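Local atomic coordinates of phospholyase (Arthrobacter aurescens, PDB entry 5G4I), a protein that uses pyridoxal phosphate to act as a phospholyase, eliminating phosphate from its substrate on a scaffold homologous to class III transaminases. Residues N63-V74 and G280-P288; L167-R175 and A201-H210. All coordinates share one frame; numbering follows the deposited sequence.

Contact 1 (N63-V74 and G280-P288); sequences NVPHVGHANPAV and GKPMGNGHP. With PLP (pyridoxal-5'-phosphate), chain C.
The carboxamide of Asn285 reaches across to the loop 63-74 and bonds to it at both ends. Its OD1 accepts from Val67 N at 2.9 Å, with the N-H pointing nearly straight at the oxygen (163°), while its ND2 donates to Gly68 O at 3.1 Å, the acceptor lying close to the amide plane. Two bonds from one flat group to consecutive residues fix the amide's rotation and hold the turn from Pro65 to Gly68 against segment 280-288. Beside this turn, with CG anti to the backbone N (chi1 -179°), the Asn71 amide is placed to send ND2 to Val67 O and to cap, through OD1 and Val74 N, the helix that begins at Pro72.

The packing is tightest at Val64. Its CG1 presses on Gly286 CA at 3.4 Å, closer than ordinary van der Waals contact, and its CG2 lies across the base of the Lys281 side chain, 3.9 Å from Lys281 CB. The carbonyl O of Val64 receives a CA-H...O contact from Asn285, and Pro282 CB touches both Asn63 O and the imidazole of His66. Packing slackens toward the helix start: Val74 CG1 comes no nearer than 4.3 Å to Asn285 CB, and Pro72 and Ala73, exposed to solvent, stand clear of segment 280-288.

At the far end Asn63 flanks the aliphatic part of Lys281, OD1 lying 3.8 Å from Lys281 CD. The lysine chain runs extended before bending near its tip, where NZ is covalently joined to C4A of the cofactor and makes a weak hydrogen bond to its O3. Gln254 of the same chain and Thr311 of the second subunit also hydrogen-bond to the cofactor. This linkage is the internal aldimine site characteristic of PLP-dependent fold type I enzymes.

Contact 2 (L167-R175 and A201-H210); sequences LGAHVRALR and AIASLQAAGH
Arg172 lays one face of its guanidinium over the Leu205 methyl CD2, which sits 3.7 Å from NH1, the two side chains running past each other in opposite directions. A bend at chi2 (-67°) turns the arginine so that its edge meets Ser204: NE and NH2 both donate to the single OG at 3.0 Å, side-on and in the guanidinium plane. The remaining nitrogen, NH1, turns back to its own segment and donates to Ala169 O and Val171 O, approaching both from above their carbonyl planes. Four bonds within one plane thus fix the group's rotation.

Toward the loop end, the imidazole of His210 lies flat against the backbone of His170. His170 CA stands 3.7 Å from the ring centroid and 3° off the normal, a CH-pi contact over the face, with His170 CB over the same face, nearest ND1. At the other end Ala201 CB rests on Arg172 CB and on Leu174 CD2, the latter 4.0 Å away. Helix 201-207 runs almost antiparallel to strand 171-174 (171°), and a Schellman motif, with Gly209 at positive phi, closes its last turn and leads the chain to His210. Leu141 of the neighbouring strand packs against Ala201 and Leu205.

No acidic group takes part in the bonds between these segments; within them the arginine's presumably positive charge is met by a hydroxyl and two carbonyls, and the edge strand is joined to the helix by charge-dipole hydrogen bonds and apolar packing.

How the contacts relate
The two contacts lie on opposite sides of the chain's centre, their own centres 38 Å apart and their nearest atoms about 19 Å apart. Along the sequence, both segments of contact 2 fall between the two of contact 1, whose ends are over 200 residues apart. One seven-stranded mixed sheet relates them: segment 280-288 is the loop between strands 276-279 and 290-294, whereas contact 2 packs helix 187-207 on the outermost strand 171-174. Contact 1 thus contains the cofactor lysine, close to the second subunit, while contact 2 covers the sheet's far margin, distant from the cofactor and touched by no other chain of the assembly.

Contact 1 (N63-V74 and G280-P288)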
loop_
_atom_site.group_PDB
_atom_site.type_symbol
_atom_site.label_atom_id
_atom_site.label_comp_id
_atom_site.label_asym_id
_atom_site.label_seq_id
_atom_site.Cartn_x
_atom_site.Cartn_y
_atom_site.Cartn_z
ATOM N N ASN A 63 6.667 14.581 9.940
ATOM C CA ASN A 63 5.327 14.347 10.418
ATOM C C ASN A 63 4.910 12.871 10.588
ATOM O O ASN A 63 3.934 12.574 11.319
ATOM C CB ASN A 63 4.280 15.012 9.552
ATOM C CG ASN A 63 4.234 14.489 8.133
ATOM O OD1 ASN A 63 5.142 13.830 7.648
ATOM N ND2 ASN A 63 3.099 14.807 7.446
ATOM N N VAL A 64 5.660 11.915 10.044
ATOM C CA VAL A 64 5.369 10.529 10.237
ATOM C C VAL A 64 5.470 10.110 11.735
ATOM O O VAL A 64 4.561 9.417 12.266
ATOM C CB VAL A 64 6.191 9.618 9.254
ATOM C CG1 VAL A 64 6.112 8.164 9.663
ATOM C CG2 VAL A 64 5.718 9.833 7.827
ATOM N N PRO A 65 6.550 10.487 12.493
ATOM C CA PRO A 65 6.611 10.218 13.920
ATOM C C PRO A 65 5.799 11.245 14.714
ATOM O O PRO A 65 6.277 12.055 15.501
ATOM C CB PRO A 65 8.137 10.383 14.226
ATOM C CG PRO A 65 8.586 11.325 13.259
ATOM C CD PRO A 65 7.820 11.054 11.988
ATOM N N HIS A 66 4.466 11.205 14.435
ATOM C CA HIS A 66 3.474 12.122 15.029
ATOM C C HIS A 66 3.605 12.281 16.556
ATOM O O HIS A 66 3.499 13.433 17.065
ATOM C CB HIS A 66 2.042 11.535 14.739
ATOM C CG HIS A 66 0.899 12.481 15.008
ATOM N ND1 HIS A 66 0.743 13.666 14.329
ATOM C CD2 HIS A 66 -0.155 12.371 15.860
ATOM C CE1 HIS A 66 -0.388 14.232 14.748
ATOM N NE2 HIS A 66 -0.921 13.488 15.677
ATOM N N VAL A 67 3.841 11.185 17.294
ATOM C CA VAL A 67 3.976 11.218 18.751
ATOM C C VAL A 67 5.418 11.085 19.266
ATOM O O VAL A 67 5.648 10.689 20.426
ATOM C CB VAL A 67 2.982 10.265 19.462
ATOM C CG1 VAL A 67 1.519 10.750 19.187
ATOM C CG2 VAL A 67 3.078 8.804 19.027
ATOM N N GLY A 68 6.340 11.323 18.364
ATOM C CA GLY A 68 7.755 11.396 18.682
ATOM C C GLY A 68 8.559 10.128 18.310
ATOM O O GLY A 68 8.014 8.981 18.264
ATOM N N HIS A 69 9.834 10.318 17.975
ATOM C CA HIS A 69 10.714 9.187 17.706
ATOM C C HIS A 69 10.841 8.208 18.897
ATOM O O HIS A 69 10.974 8.647 20.063
ATOM C CB HIS A 69 12.136 9.709 17.349
ATOM C CG HIS A 69 12.151 10.581 16.150
ATOM N ND1 HIS A 69 11.983 10.095 14.875
ATOM C CD2 HIS A 69 12.283 11.937 16.014
ATOM C CE1 HIS A 69 12.019 11.108 14.018
ATOM N NE2 HIS A 69 12.206 12.238 14.691
ATOM N N ALA A 70 10.769 6.897 18.575
ATOM C CA ALA A 70 10.916 5.865 19.605
ATOM C C ALA A 70 9.906 5.870 20.753
ATOM O O ALA A 70 10.171 5.434 21.852
ATOM C CB ALA A 70 12.405 5.825 20.153
ATOM N N ASN A 71 8.700 6.410 20.448
ATOM C CA ASN A 71 7.677 6.499 21.447
ATOM C C ASN A 71 7.437 5.105 22.060
ATOM O O ASN A 71 7.079 4.114 21.347
ATOM C CB ASN A 71 6.345 7.053 20.845
ATOM C CG ASN A 71 5.253 7.194 21.866
ATOM O OD1 ASN A 71 4.777 6.161 22.449
ATOM N ND2 ASN A 71 4.812 8.456 22.111
ATOM N N PRO A 72 7.590 4.989 23.398
ATOM C CA PRO A 72 7.513 3.644 23.970
ATOM C C PRO A 72 6.147 3.058 24.133
ATOM O O PRO A 72 6.008 1.799 24.141
ATOM C CB PRO A 72 8.267 3.781 25.325
ATOM C CG PRO A 72 8.137 5.243 25.671
ATOM C CD PRO A 72 8.124 5.999 24.345
ATOM N N ALA A 73 5.126 3.880 24.279
ATOM C CA ALA A 73 3.763 3.337 24.289
ATOM C C ALA A 73 3.374 2.710 22.962
ATOM O O ALA A 73 2.678 1.633 22.908
ATOM C CB ALA A 73 2.769 4.425 24.591
ATOM N N VAL A 74 3.774 3.336 21.841
ATOM C CA VAL A 74 3.508 2.710 20.549
ATOM C C VAL A 74 4.293 1.404 20.337
ATOM O O VAL A 74 3.762 0.388 19.927
ATOM C CB VAL A 74 3.783 3.716 19.350
ATOM C CG1 VAL A 74 3.533 3.045 18.009
ATOM C CG2 VAL A 74 2.896 4.949 19.471
ATOM N N GLY A 280 -3.013 9.029 6.016
ATOM C CA GLY A 280 -1.810 8.165 5.987
ATOM C C GLY A 280 -0.792 8.810 6.938
ATOM O O GLY A 280 -1.099 9.154 8.090
ATOM N N LYS A 281 0.429 9.053 6.425
ATOM C CA LYS A 281 1.656 9.508 7.145
ATOM C C LYS A 281 1.621 9.319 8.684
ATOM O O LYS A 281 2.157 8.299 9.193
ATOM C CB LYS A 281 2.140 10.829 6.578
ATOM C CG LYS A 281 2.849 10.703 5.213
ATOM C CD LYS A 281 3.459 12.046 4.704
ATOM C CE LYS A 281 4.242 11.967 3.321
ATOM N NZ LYS A 281 3.236 12.316 2.281
ATOM N N PRO A 282 1.207 10.362 9.475
ATOM C CA PRO A 282 1.247 10.177 10.946
ATOM C C PRO A 282 0.534 9.015 11.581
ATOM O O PRO A 282 0.758 8.739 12.798
ATOM C CB PRO A 282 0.553 11.501 11.461
ATOM C CG PRO A 282 -0.385 11.816 10.321
ATOM C CD PRO A 282 0.464 11.581 9.127
ATOM N N MET A 283 -0.487 8.451 10.916
ATOM C CA MET A 283 -1.493 7.696 11.677
ATOM C C MET A 283 -1.035 6.524 12.523
ATOM O O MET A 283 -1.637 6.191 13.566
ATOM C CB MET A 283 -2.729 7.356 10.877
ATOM C CG MET A 283 -2.722 6.264 10.074
ATOM S SD MET A 283 -4.216 6.159 8.911
ATOM C CE MET A 283 -5.499 5.542 9.743
ATOM N N GLY A 284 0.105 5.876 12.143
ATOM C CA GLY A 284 0.722 4.789 12.905
ATOM C C GLY A 284 2.138 5.062 13.448
ATOM O O GLY A 284 2.865 4.123 13.783
ATOM N N ASN A 285 2.502 6.344 13.514
ATOM C CA ASN A 285 3.842 6.774 14.002
ATOM C C ASN A 285 5.019 6.333 13.128
ATOM O O ASN A 285 6.166 6.386 13.585
ATOM C CB ASN A 285 4.121 6.414 15.451
ATOM C CG ASN A 285 4.975 7.498 16.164
ATOM O OD1 ASN A 285 4.645 8.686 16.060
ATOM N ND2 ASN A 285 6.002 7.101 16.919
ATOM N N GLY A 286 4.716 5.803 11.955
ATOM C CA GLY A 286 5.726 5.117 11.063
ATOM C C GLY A 286 5.356 3.715 10.636
ATOM O O GLY A 286 5.942 3.189 9.671
ATOM N N HIS A 287 4.337 3.131 11.263
ATOM C CA HIS A 287 3.755 1.828 10.805
ATOM C C HIS A 287 3.019 2.080 9.480
ATOM O O HIS A 287 2.328 3.146 9.327
ATOM C CB HIS A 287 2.787 1.298 11.839
ATOM C CG HIS A 287 2.506 -0.180 11.688
ATOM N ND1 HIS A 287 3.403 -1.171 12.110
ATOM C CD2 HIS A 287 1.491 -0.858 11.091
ATOM C CE1 HIS A 287 2.938 -2.358 11.787
ATOM N NE2 HIS A 287 1.756 -2.203 11.199
ATOM N N PRO A 288 2.980 1.163 8.505
ATOM C CA PRO A 288 2.282 1.473 7.212
ATOM C C PRO A 288 0.749 1.326 7.350
ATOM O O PRO A 288 0.279 0.201 7.455
ATOM C CB PRO A 288 2.927 0.438 6.231
ATOM C CG PRO A 288 4.194 -0.107 6.933
ATOM C CD PRO A 288 3.788 -0.078 8.393
HETATM N N1 PLP C . -1.120 12.860 -0.366
HETATM C C2 PLP C . -0.425 13.770 0.359
HETATM C C2A PLP C . -1.012 15.133 0.615
HETATM C C3 PLP C . 0.913 13.427 0.904
HETATM O O3 PLP C . 1.629 14.324 1.635
HETATM C C4 PLP C . 1.438 12.072 0.620
HETATM C C4A PLP C . 2.762 11.637 1.119
HETATM C C5 PLP C . 0.579 11.171 -0.186
HETATM C C6 PLP C . -0.659 11.626 -0.633
HETATM C C5A PLP C . 1.044 9.772 -0.519
HETATM O O4P PLP C . 1.431 9.100 0.677
HETATM P P PLP C . 2.222 7.700 0.609
HETATM O O1P PLP C . 3.641 8.099 0.281
HETATM O O2P PLP C . 2.043 7.112 1.988
HETATM O O3P PLP C . 1.520 6.938 -0.490
#

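Contact 2 (L167-R175 and A201-H210)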
loop_
_atom_site.group_PDB
_atom_site.type_symbol
_atom_site.label_atom_id
_atom_site.label_comp_id
_atom_site.label_asym_id
_atom_site.label_seq_id
_atom_site.Cartn_x
_atom_site.Cartn_y
_atom_site.Cartn_z
ATOM N N LEU A 167 -0.297 14.671 -18.467
ATOM C CA LEU A 167 -1.512 14.934 -17.674
ATOM C C LEU A 167 -2.695 14.343 -18.397
ATOM O O LEU A 167 -2.924 14.584 -19.675
ATOM C CB LEU A 167 -1.729 16.440 -17.449
ATOM C CG LEU A 167 -2.795 16.832 -16.378
ATOM C CD1 LEU A 167 -2.292 16.423 -14.992
ATOM C CD2 LEU A 167 -3.161 18.316 -16.450
ATOM N N GLY A 168 -3.584 13.622 -17.709
ATOM C CA GLY A 168 -4.725 12.965 -18.337
ATOM C C GLY A 168 -5.724 13.900 -18.984
ATOM O O GLY A 168 -5.960 15.012 -18.467
ATOM N N ALA A 169 -6.325 13.407 -20.092
ATOM C CA ALA A 169 -7.363 14.276 -20.699
ATOM C C ALA A 169 -8.574 14.489 -19.818
ATOM O O ALA A 169 -9.310 15.482 -20.026
ATOM C CB ALA A 169 -7.843 13.597 -21.993
ATOM N N HIS A 170 -8.780 13.622 -18.827
ATOM C CA HIS A 170 -9.908 13.729 -17.881
ATOM C C HIS A 170 -9.592 14.699 -16.708
ATOM O O HIS A 170 -10.414 14.747 -15.747
ATOM C CB HIS A 170 -10.306 12.346 -17.340
ATOM C CG HIS A 170 -9.181 11.662 -16.575
ATOM N ND1 HIS A 170 -8.032 11.172 -17.214
ATOM C CD2 HIS A 170 -9.041 11.394 -15.266
ATOM C CE1 HIS A 170 -7.215 10.677 -16.272
ATOM N NE2 HIS A 170 -7.818 10.770 -15.102
ATOM N N VAL A 171 -8.486 15.416 -16.754
ATOM C CA VAL A 171 -8.021 16.223 -15.578
ATOM C C VAL A 171 -8.088 17.701 -15.998
ATOM O O VAL A 171 -7.598 18.067 -17.101
ATOM C CB VAL A 171 -6.588 15.794 -15.126
ATOM C CG1 VAL A 171 -6.164 16.557 -13.863
ATOM C CG2 VAL A 171 -6.551 14.294 -14.978
ATOM N N ARG A 172 -8.506 18.574 -15.054
ATOM C CA ARG A 172 -8.285 20.005 -15.147
ATOM C C ARG A 172 -7.581 20.505 -13.908
ATOM O O ARG A 172 -8.085 20.221 -12.785
ATOM C CB ARG A 172 -9.596 20.804 -15.424
ATOM C CG ARG A 172 -10.301 20.444 -16.751
ATOM C CD ARG A 172 -9.498 20.860 -18.010
ATOM N NE ARG A 172 -10.275 20.511 -19.218
ATOM C CZ ARG A 172 -10.268 19.311 -19.760
ATOM N NH1 ARG A 172 -9.600 18.278 -19.265
ATOM N NH2 ARG A 172 -11.147 18.973 -20.758
ATOM N N ALA A 173 -6.448 21.228 -14.107
ATOM C CA ALA A 173 -5.683 21.824 -13.008
ATOM C C ALA A 173 -6.109 23.254 -12.718
ATOM O O ALA A 173 -6.281 24.089 -13.672
ATOM C CB ALA A 173 -4.246 21.759 -13.376
ATOM N N LEU A 174 -6.364 23.599 -11.452
ATOM C CA LEU A 174 -6.856 24.923 -10.996
ATOM C C LEU A 174 -5.740 25.730 -10.364
ATOM O O LEU A 174 -4.945 25.220 -9.561
ATOM C CB LEU A 174 -8.016 24.745 -9.974
ATOM C CG LEU A 174 -9.288 24.007 -10.460
ATOM C CD1 LEU A 174 -10.187 23.635 -9.344
ATOM C CD2 LEU A 174 -9.992 24.790 -11.541
ATOM N N ARG A 175 -5.718 27.036 -10.633
ATOM C CA ARG A 175 -4.842 27.941 -9.862
ATOM C C ARG A 175 -5.598 28.345 -8.613
ATOM O O ARG A 175 -6.614 29.066 -8.661
ATOM C CB ARG A 175 -4.485 29.209 -10.711
ATOM C CG ARG A 175 -3.539 30.174 -9.949
ATOM C CD ARG A 175 -2.118 29.664 -9.633
ATOM N NE ARG A 175 -1.397 29.244 -10.833
ATOM C CZ ARG A 175 -0.295 29.768 -11.340
ATOM N NH1 ARG A 175 0.349 30.783 -10.743
ATOM N NH2 ARG A 175 0.177 29.269 -12.473
ATOM N N ALA A 201 -13.580 25.090 -16.098
ATOM C CA ALA A 201 -12.988 23.750 -16.023
ATOM C C ALA A 201 -14.088 22.674 -16.061
ATOM O O ALA A 201 -13.971 21.622 -16.758
ATOM C CB ALA A 201 -12.202 23.601 -14.694
ATOM N N ILE A 202 -15.142 22.879 -15.280
ATOM C CA ILE A 202 -16.277 21.952 -15.237
ATOM C C ILE A 202 -16.968 21.803 -16.624
ATOM O O ILE A 202 -17.248 20.703 -17.097
ATOM C CB ILE A 202 -17.297 22.337 -14.095
ATOM C CG1 ILE A 202 -16.669 22.054 -12.719
ATOM C CG2 ILE A 202 -18.618 21.634 -14.260
ATOM C CD1 ILE A 202 -17.570 22.478 -11.552
ATOM N N ALA A 203 -17.226 22.983 -17.228
ATOM C CA ALA A 203 -17.880 22.988 -18.554
ATOM C C ALA A 203 -16.999 22.237 -19.553
ATOM O O ALA A 203 -17.556 21.542 -20.454
ATOM C CB ALA A 203 -18.176 24.395 -18.984
ATOM N N SER A 204 -15.660 22.412 -19.490
ATOM C CA SER A 204 -14.694 21.805 -20.431
ATOM C C SER A 204 -14.721 20.280 -20.270
ATOM O O SER A 204 -14.732 19.505 -21.236
ATOM C CB SER A 204 -13.323 22.370 -20.188
ATOM O OG SER A 204 -12.337 21.752 -21.034
ATOM N N LEU A 205 -14.705 19.765 -19.012
ATOM C CA LEU A 205 -14.832 18.343 -18.686
ATOM C C LEU A 205 -16.103 17.726 -19.241
ATOM O O LEU A 205 -16.104 16.569 -19.722
ATOM C CB LEU A 205 -14.695 18.041 -17.172
ATOM C CG LEU A 205 -13.274 18.201 -16.607
ATOM C CD1 LEU A 205 -13.329 18.180 -15.094
ATOM C CD2 LEU A 205 -12.374 17.101 -17.155
ATOM N N GLN A 206 -17.200 18.475 -19.116
ATOM C CA GLN A 206 -18.517 17.999 -19.597
ATOM C C GLN A 206 -18.530 17.906 -21.154
ATOM O O GLN A 206 -18.998 16.903 -21.696
ATOM C CB GLN A 206 -19.645 18.854 -19.027
ATOM C CG GLN A 206 -19.805 18.695 -17.516
ATOM C CD GLN A 206 -20.648 19.716 -16.831
ATOM O OE1 GLN A 206 -20.809 20.856 -17.325
ATOM N NE2 GLN A 206 -21.156 19.367 -15.671
ATOM N N ALA A 207 -18.030 18.946 -21.788
ATOM C CA ALA A 207 -18.011 18.984 -23.315
ATOM C C ALA A 207 -17.204 17.819 -23.829
ATOM O O ALA A 207 -17.558 17.239 -24.894
ATOM C CB ALA A 207 -17.487 20.297 -23.834
ATOM N N ALA A 208 -16.078 17.491 -23.177
ATOM C CA ALA A 208 -15.220 16.374 -23.612
ATOM C C ALA A 208 -15.741 14.976 -23.258
ATOM O O ALA A 208 -15.077 13.990 -23.603
ATOM C CB ALA A 208 -13.815 16.620 -23.108
ATOM N N GLY A 209 -16.828 14.821 -22.548
ATOM C CA GLY A 209 -17.435 13.573 -22.208
ATOM C C GLY A 209 -16.913 12.869 -20.961
ATOM O O GLY A 209 -17.388 11.778 -20.632
ATOM N N HIS A 210 -16.113 13.581 -20.159
ATOM C CA HIS A 210 -15.680 13.008 -18.877
ATOM C C HIS A 210 -16.621 13.256 -17.730
ATOM O O HIS A 210 -16.686 12.485 -16.756
ATOM C CB HIS A 210 -14.302 13.569 -18.495
ATOM C CG HIS A 210 -13.291 13.577 -19.601
ATOM N ND1 HIS A 210 -12.730 12.451 -20.153
ATOM C CD2 HIS A 210 -12.783 14.620 -20.269
ATOM C CE1 HIS A 210 -11.907 12.813 -21.119
ATOM N NE2 HIS A 210 -11.899 14.121 -21.190
#